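Local coordinates for protein endoglucanase A (Clostridium acetobutylicum, PDB 3IK2) that probably hydrolyses internal beta-1,4-glucosidic bonds of cellulose and related glucans, as a family 44 glycoside hydrolase built on a TIM-like barrel, at residues 358-372 against 393-405. Sequence-based numbering, arbitrary orientation.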
loop_
_atom_site.group_PDB
_atom_site.type_symbol
_atom_site.label_atom_id
_atom_site.label_comp_id
_atom_site.label_asym_id
_atom_site.label_seq_id
_atom_site.Cartn_x
_atom_site.Cartn_y
_atom_site.Cartn_z
ATOM N N GLU A 358 3.658 16.305 0.922
ATOM C CA GLU A 358 4.536 15.449 0.126
ATOM C C GLU A 358 5.784 16.188 -0.307
ATOM O O GLU A 358 6.811 15.567 -0.540
ATOM C CB GLU A 358 3.808 14.995 -1.140
ATOM C CG GLU A 358 2.609 14.106 -0.914
ATOM C CD GLU A 358 1.862 13.868 -2.189
ATOM O OE1 GLU A 358 2.411 14.228 -3.265
ATOM O OE2 GLU A 358 0.751 13.295 -2.131
ATOM N N ASP A 359 5.683 17.516 -0.379
ATOM C CA ASP A 359 6.780 18.341 -0.806
ATOM C C ASP A 359 7.426 19.105 0.366
ATOM O O ASP A 359 8.065 20.127 0.161
ATOM C CB ASP A 359 6.316 19.282 -1.923
ATOM C CG ASP A 359 5.214 20.244 -1.475
ATOM O OD1 ASP A 359 4.779 20.193 -0.304
ATOM O OD2 ASP A 359 4.770 21.046 -2.328
ATOM N N HIS A 360 7.302 18.538 1.566
ATOM C CA HIS A 360 7.752 19.139 2.834
ATOM C C HIS A 360 8.488 18.078 3.673
ATOM O O HIS A 360 8.171 16.899 3.583
ATOM C CB HIS A 360 6.506 19.643 3.603
ATOM C CG HIS A 360 6.819 20.352 4.882
ATOM N ND1 HIS A 360 7.202 21.679 4.928
ATOM C CD2 HIS A 360 6.798 19.923 6.163
ATOM C CE1 HIS A 360 7.389 22.036 6.185
ATOM N NE2 HIS A 360 7.158 20.987 6.953
ATOM N N ILE A 361 9.455 18.492 4.492
ATOM C CA ILE A 361 10.213 17.548 5.342
ATOM C C ILE A 361 9.312 16.679 6.240
ATOM O O ILE A 361 9.605 15.490 6.462
ATOM C CB ILE A 361 11.333 18.295 6.191
ATOM C CG1 ILE A 361 12.215 17.332 7.017
ATOM C CG2 ILE A 361 10.712 19.339 7.155
ATOM C CD1 ILE A 361 12.882 16.156 6.257
ATOM N N SER A 362 8.239 17.271 6.787
ATOM C CA SER A 362 7.246 16.520 7.604
ATOM C C SER A 362 6.544 15.410 6.793
ATOM O O SER A 362 6.198 14.364 7.322
ATOM C CB SER A 362 6.211 17.483 8.262
ATOM O OG SER A 362 5.375 18.092 7.288
ATOM N N GLY A 363 6.330 15.646 5.509
ATOM C CA GLY A 363 5.818 14.611 4.624
ATOM C C GLY A 363 6.832 13.522 4.306
ATOM O O GLY A 363 6.475 12.341 4.193
ATOM N N GLY A 364 8.098 13.906 4.150
ATOM C CA GLY A 364 9.187 12.909 3.983
ATOM C C GLY A 364 9.468 12.078 5.227
ATOM O O GLY A 364 9.762 10.894 5.153
ATOM N N ILE A 365 9.394 12.708 6.393
ATOM C CA ILE A 365 9.685 12.012 7.638
ATOM C C ILE A 365 8.550 11.030 7.905
ATOM O O ILE A 365 8.794 9.865 8.285
ATOM C CB ILE A 365 9.883 13.030 8.815
ATOM C CG1 ILE A 365 11.315 13.629 8.741
ATOM C CG2 ILE A 365 9.573 12.369 10.188
ATOM C CD1 ILE A 365 11.636 14.750 9.726
ATOM N N ALA A 366 7.315 11.479 7.668
ATOM C CA ALA A 366 6.151 10.619 7.900
ATOM C C ALA A 366 6.121 9.408 6.952
ATOM O O ALA A 366 5.781 8.304 7.367
ATOM C CB ALA A 366 4.859 11.404 7.827
ATOM N N GLN A 367 6.493 9.630 5.698
ATOM C CA GLN A 367 6.662 8.573 4.693
ATOM C C GLN A 367 7.810 7.619 5.043
ATOM O O GLN A 367 7.657 6.397 4.923
ATOM C CB GLN A 367 6.887 9.181 3.308
ATOM C CG GLN A 367 7.014 8.132 2.157
ATOM C CD GLN A 367 5.766 7.245 1.962
ATOM O OE1 GLN A 367 4.644 7.650 2.271
ATOM N NE2 GLN A 367 5.972 6.020 1.445
ATOM N N ALA A 368 8.958 8.175 5.469
ATOM C CA ALA A 368 10.079 7.339 5.926
ATOM C C ALA A 368 9.675 6.501 7.130
ATOM O O ALA A 368 10.041 5.317 7.236
ATOM C CB ALA A 368 11.348 8.168 6.218
ATOM N N ASP A 369 8.880 7.089 8.004
ATOM C CA ASP A 369 8.439 6.398 9.211
ATOM C C ASP A 369 7.466 5.296 8.861
ATOM O O ASP A 369 7.585 4.189 9.394
ATOM C CB ASP A 369 7.829 7.389 10.216
ATOM C CG ASP A 369 7.660 6.792 11.608
ATOM O OD1 ASP A 369 8.484 5.989 12.012
ATOM O OD2 ASP A 369 6.690 7.105 12.320
ATOM N N ALA A 370 6.506 5.589 7.969
ATOM C CA ALA A 370 5.536 4.575 7.492
ATOM C C ALA A 370 6.221 3.381 6.878
ATOM O O ALA A 370 5.821 2.272 7.154
ATOM C CB ALA A 370 4.510 5.188 6.495
ATOM N N LEU A 371 7.253 3.603 6.054
ATOM C CA LEU A 371 8.057 2.516 5.444
ATOM C C LEU A 371 8.787 1.674 6.481
ATOM O O LEU A 371 8.797 0.452 6.367
ATOM C CB LEU A 371 9.061 3.061 4.417
ATOM C CG LEU A 371 8.353 3.702 3.205
ATOM C CD1 LEU A 371 9.344 4.489 2.311
ATOM C CD2 LEU A 371 7.541 2.656 2.385
ATOM N N GLY A 372 9.361 2.317 7.508
ATOM C CA GLY A 372 9.935 1.600 8.675
ATOM C C GLY A 372 8.916 0.732 9.401
ATOM O O GLY A 372 9.166 -0.463 9.656
ATOM N N ASN A 393 8.523 15.536 -3.825
ATOM C CA ASN A 393 9.983 15.386 -3.722
ATOM C C ASN A 393 10.448 14.809 -2.391
ATOM O O ASN A 393 11.415 14.064 -2.340
ATOM C CB ASN A 393 10.741 16.714 -4.045
ATOM C CG ASN A 393 10.293 17.895 -3.157
ATOM O OD1 ASN A 393 9.099 18.132 -2.995
ATOM N ND2 ASN A 393 11.256 18.647 -2.613
ATOM N N TYR A 394 9.782 15.154 -1.302
ATOM C CA TYR A 394 10.142 14.547 -0.010
ATOM C C TYR A 394 9.629 13.116 0.182
ATOM O O TYR A 394 10.268 12.327 0.840
ATOM C CB TYR A 394 9.733 15.439 1.162
ATOM C CG TYR A 394 10.743 16.527 1.488
ATOM C CD1 TYR A 394 11.795 16.294 2.392
ATOM C CD2 TYR A 394 10.640 17.797 0.906
ATOM C CE1 TYR A 394 12.721 17.299 2.700
ATOM C CE2 TYR A 394 11.547 18.806 1.208
ATOM C CZ TYR A 394 12.587 18.559 2.103
ATOM O OH TYR A 394 13.489 19.582 2.382
ATOM N N VAL A 395 8.476 12.787 -0.404
ATOM C CA VAL A 395 8.049 11.402 -0.509
ATOM C C VAL A 395 9.111 10.597 -1.283
ATOM O O VAL A 395 9.510 9.500 -0.866
ATOM C CB VAL A 395 6.631 11.255 -1.147
ATOM C CG1 VAL A 395 6.384 9.790 -1.630
ATOM C CG2 VAL A 395 5.544 11.689 -0.149
ATOM N N GLN A 396 9.600 11.149 -2.389
ATOM C CA GLN A 396 10.610 10.421 -3.143
ATOM C C GLN A 396 11.874 10.245 -2.308
ATOM O O GLN A 396 12.466 9.177 -2.326
ATOM C CB GLN A 396 10.918 11.123 -4.469
ATOM C CG GLN A 396 9.736 11.198 -5.388
ATOM C CD GLN A 396 10.125 11.571 -6.807
ATOM O OE1 GLN A 396 11.120 11.085 -7.324
ATOM N NE2 GLN A 396 9.309 12.388 -7.456
ATOM N N SER A 397 12.265 11.263 -1.536
ATOM C CA SER A 397 13.439 11.117 -0.643
ATOM C C SER A 397 13.301 9.943 0.329
ATOM O O SER A 397 14.271 9.258 0.594
ATOM C CB SER A 397 13.711 12.363 0.193
ATOM O OG SER A 397 13.603 13.540 -0.545
ATOM N N ALA A 398 12.113 9.766 0.900
ATOM C CA ALA A 398 11.859 8.688 1.850
ATOM C C ALA A 398 12.080 7.341 1.202
ATOM O O ALA A 398 12.785 6.506 1.768
ATOM C CB ALA A 398 10.459 8.795 2.445
ATOM N N PHE A 399 11.521 7.138 0.001
ATOM C CA PHE A 399 11.744 5.911 -0.745
ATOM C C PHE A 399 13.236 5.690 -1.042
ATOM O O PHE A 399 13.767 4.586 -0.864
ATOM C CB PHE A 399 10.950 5.924 -2.060
ATOM C CG PHE A 399 9.504 5.511 -1.917
ATOM C CD1 PHE A 399 8.511 6.454 -1.620
ATOM C CD2 PHE A 399 9.122 4.167 -2.105
ATOM C CE1 PHE A 399 7.150 6.066 -1.499
ATOM C CE2 PHE A 399 7.757 3.781 -1.992
ATOM C CZ PHE A 399 6.780 4.721 -1.683
ATOM N N ASN A 400 13.906 6.730 -1.532
ATOM C CA ASN A 400 15.356 6.658 -1.788
ATOM C C ASN A 400 16.186 6.481 -0.531
ATOM O O ASN A 400 17.252 5.878 -0.575
ATOM C CB ASN A 400 15.844 7.884 -2.560
ATOM C CG ASN A 400 15.374 7.867 -3.970
ATOM O OD1 ASN A 400 15.205 6.790 -4.537
ATOM N ND2 ASN A 400 15.124 9.044 -4.550
ATOM N N LEU A 401 15.702 6.991 0.596
ATOM C CA LEU A 401 16.431 6.802 1.845
ATOM C C LEU A 401 16.579 5.325 2.177
ATOM O O LEU A 401 17.580 4.915 2.730
ATOM C CB LEU A 401 15.774 7.542 3.016
ATOM C CG LEU A 401 16.615 7.542 4.304
ATOM C CD1 LEU A 401 17.870 8.390 4.123
ATOM C CD2 LEU A 401 15.811 7.982 5.532
ATOM N N TYR A 402 15.574 4.532 1.837
ATOM C CA TYR A 402 15.650 3.108 2.066
ATOM C C TYR A 402 16.508 2.355 1.055
ATOM O O TYR A 402 17.399 1.602 1.465
ATOM C CB TYR A 402 14.245 2.507 2.191
ATOM C CG TYR A 402 13.645 2.775 3.550
ATOM C CD1 TYR A 402 13.784 1.846 4.583
ATOM C CD2 TYR A 402 12.991 3.985 3.819
ATOM C CE1 TYR A 402 13.251 2.104 5.856
ATOM C CE2 TYR A 402 12.447 4.260 5.112
ATOM C CZ TYR A 402 12.600 3.306 6.114
ATOM O OH TYR A 402 12.076 3.539 7.363
ATOM N N ASN A 403 16.269 2.584 -0.242
ATOM C CA ASN A 403 16.792 1.708 -1.316
ATOM C C ASN A 403 17.611 2.356 -2.431
ATOM O O ASN A 403 18.007 1.712 -3.390
ATOM C CB ASN A 403 15.654 0.913 -1.944
ATOM C CG ASN A 403 14.972 0.030 -0.946
ATOM O OD1 ASN A 403 15.618 -0.813 -0.335
ATOM N ND2 ASN A 403 13.668 0.249 -0.735
ATOM N N ASN A 404 17.867 3.634 -2.306
ATOM C CA ASN A 404 18.817 4.253 -3.200
ATOM C C ASN A 404 19.353 5.514 -2.551
ATOM O O ASN A 404 19.233 6.592 -3.091
ATOM C CB ASN A 404 18.170 4.527 -4.556
ATOM C CG ASN A 404 19.159 5.051 -5.567
ATOM O OD1 ASN A 404 20.359 4.840 -5.439
ATOM N ND2 ASN A 404 18.655 5.723 -6.593
ATOM N N TYR A 405 19.899 5.368 -1.356
ATOM C CA TYR A 405 20.344 6.531 -0.577
ATOM C C TYR A 405 21.633 7.144 -1.133
ATOM O O TYR A 405 21.861 8.345 -1.004
ATOM C CB TYR A 405 20.510 6.166 0.892
ATOM C CG TYR A 405 21.394 4.963 1.128
ATOM C CD1 TYR A 405 22.751 5.110 1.360
ATOM C CD2 TYR A 405 20.873 3.682 1.127
ATOM C CE1 TYR A 405 23.558 4.004 1.588
ATOM C CE2 TYR A 405 21.679 2.580 1.361
ATOM C CZ TYR A 405 23.012 2.752 1.590
ATOM O OH TYR A 405 23.815 1.648 1.797
HETATM O O HOH W 1 9.917 21.045 -1.455
#
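Gly364 and Tyr394 bring the backbones of helices 361-372 and 393-403 together, their CA atoms 4.4 Å apart; Ala368 and Ala398 follow one turn on. The short axes run roughly parallel, crossing at -33° and closing to 7.6 Å, consistent with small Gly364, Ala368 and Ala398: Gly364 CA lies 3.4 Å from Tyr394 O. Glu358 O, in the loop before helix 361-372, accepts from two first-turn amides of helix 393-403: Val395 N (3.2 Å), in the carbonyl plane, and weakly Tyr394 N. A water joins Asp359 O to Asn393 ND2; the Asn393 amide has its main polar partner in Ser479. The Tyr394 ring lies flat against the chain entering the other helix: Ile361 N sits 3.6 Å above the ring centre, and Ile361 CD1 touches Tyr394 CE1. Gln367 CG lies 3.5 Å from Ala398 CB. Gln367, CG anti to the backbone N (chi1 -177°), turns its amide 12° from the Phe399 ring plane, yet NE2 approaches Phe399 CE1 obliquely (3.2 Å), without stacking, and is hydrogen-bonded to Tyr353 OH. Ala368 O takes two bonds from opposite faces of its carbonyl plane, the helical one from Gly372 N and one from Tyr402 OH (2.7 Å); Leu371 CB makes a CH-pi contact over the Tyr402 ring. These helices follow barrel strands 347-353 and 379-384 and meet the beta-sheet domain, where Phe474 touches Ile361 and Tyr394, and Met446 touches Ala368.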